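PDB 2PKE: haloacid delahogenase-like family hydrolase from Xanthomonas campestris pv. campestris, which binds magnesium and probably acts as a phosphatase of the haloacid dehalogenase-like hydrolase family, its natural substrate not being established. Local coordinates for residues G17-G20 and D21-W25. Numbering follows the deposited sequence.
Sequences GFDG and DDTLW. With MG (magnesium ion), chain C.
D19 OD2 and the backbone O of D21 lie close together because both bind the magnesium ion, OD2 at 2.0 Å and D21 O at 2.1 Å from the metal. Three waters and N187 complete its six ligands. D19 reaches the ion with CG anti to the backbone N; its OD1 accepts from a metal-bound water and forms a salt bridge with K163.

Among the hydrogen bonds, T23 OG1 lies 3.0 Å from D19 OD2 and also within hydrogen-bonding reach of N187 OD1. Backbone bonding centres on G20 O: T23 N approaches it at 3.0 Å from above the carbonyl plane (42° out of it), whereas L24 N lies in that plane, on a lone pair, at 2.8 Å. W25 N adds a weak third bond to G20 O at 3.4 Å. The T23 N to G20 O bond closes a type II beta turn with D21 and D22 at its corners. This turn follows strand 15-18, and D19, D21 and T23 match the DxDx(T/V) motif of HAD hydrolases, in which the first aspartate is the usual nucleophile. At the ring edge of W25, in plane, NE1 donates nearly straight (169°) to the anti lone pair of D21 OD1, which also pairs with K144.

The six-membered ring of W25 receives G20 CA over one face, a CH-pi contact with CA 4.0 Å from the ring centroid and 24° off the normal. L24 CD2 meets F18 CD2 at 4.0 Å, the side chains crossing roughly perpendicularly.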
# COMPACT_ATOMS: atom_id res chain seq x y z
N GLY A 17 -9.11 0.35 17.86
CA GLY A 17 -8.19 0.57 16.79
C GLY A 17 -7.01 1.32 17.33
O GLY A 17 -7.17 2.12 18.25
N PHE A 18 -5.82 1.05 16.78
CA PHE A 18 -4.62 1.72 17.18
C PHE A 18 -3.97 2.31 15.95
O PHE A 18 -3.79 1.62 14.94
CB PHE A 18 -3.62 0.74 17.80
CG PHE A 18 -4.09 0.15 19.10
CD1 PHE A 18 -4.94 -0.93 19.12
CD2 PHE A 18 -3.69 0.70 20.30
CE1 PHE A 18 -5.38 -1.46 20.34
CE2 PHE A 18 -4.11 0.16 21.49
CZ PHE A 18 -4.96 -0.93 21.49
N ASP A 19 -3.52 3.55 16.04
CA ASP A 19 -2.52 4.08 15.09
C ASP A 19 -1.16 3.42 15.32
O ASP A 19 -0.90 2.79 16.36
CB ASP A 19 -2.42 5.60 15.28
CG ASP A 19 -1.42 6.27 14.37
OD1 ASP A 19 -1.35 5.94 13.16
OD2 ASP A 19 -0.66 7.17 14.86
N GLY A 20 -0.26 3.51 14.35
CA GLY A 20 1.10 2.96 14.58
C GLY A 20 2.12 4.05 14.89
O GLY A 20 2.59 4.19 16.02
N ASP A 21 2.49 4.80 13.87
CA ASP A 21 3.58 5.78 13.96
C ASP A 21 3.27 6.81 15.05
O ASP A 21 2.21 7.46 15.03
CB ASP A 21 3.73 6.54 12.64
CG ASP A 21 4.32 5.71 11.49
OD1 ASP A 21 5.04 4.74 11.65
OD2 ASP A 21 4.12 6.13 10.33
N ASP A 22 4.15 6.88 16.03
CA ASP A 22 4.07 7.84 17.12
C ASP A 22 2.96 7.56 18.13
O ASP A 22 2.66 8.41 18.98
CB ASP A 22 3.95 9.26 16.58
CG ASP A 22 4.98 9.54 15.52
OD1 ASP A 22 6.17 9.35 15.82
OD2 ASP A 22 4.55 9.86 14.39
N THR A 23 2.40 6.35 18.04
CA THR A 23 1.38 5.84 18.96
C THR A 23 1.90 4.49 19.58
O THR A 23 2.04 4.37 20.81
CB THR A 23 0.00 5.61 18.28
OG1 THR A 23 -0.53 6.87 17.83
CG2 THR A 23 -0.96 4.95 19.27
N LEU A 24 2.17 3.51 18.72
CA LEU A 24 2.77 2.23 19.14
C LEU A 24 4.31 2.25 19.12
O LEU A 24 4.94 1.55 19.91
CB LEU A 24 2.26 1.06 18.29
CG LEU A 24 0.74 0.86 18.19
CD1 LEU A 24 0.49 -0.21 17.16
CD2 LEU A 24 0.18 0.49 19.53
N TRP A 25 4.91 2.99 18.20
CA TRP A 25 6.37 3.01 18.07
C TRP A 25 6.79 4.41 17.68
O TRP A 25 5.96 5.20 17.23
CB TRP A 25 6.86 1.95 17.00
CG TRP A 25 6.16 2.04 15.69
CD1 TRP A 25 6.28 3.05 14.78
CD2 TRP A 25 5.19 1.13 15.15
NE1 TRP A 25 5.47 2.82 13.71
CE2 TRP A 25 4.80 1.64 13.89
CE3 TRP A 25 4.65 -0.09 15.59
CZ2 TRP A 25 3.86 1.01 13.08
CZ3 TRP A 25 3.74 -0.73 14.78
CH2 TRP A 25 3.33 -0.18 13.55
MG MG C . 0.63 8.58 14.32
O HOH W 1 0.48 7.60 12.42
O HOH W 2 1.96 10.10 13.89
O HOH W 3 -1.10 9.78 13.80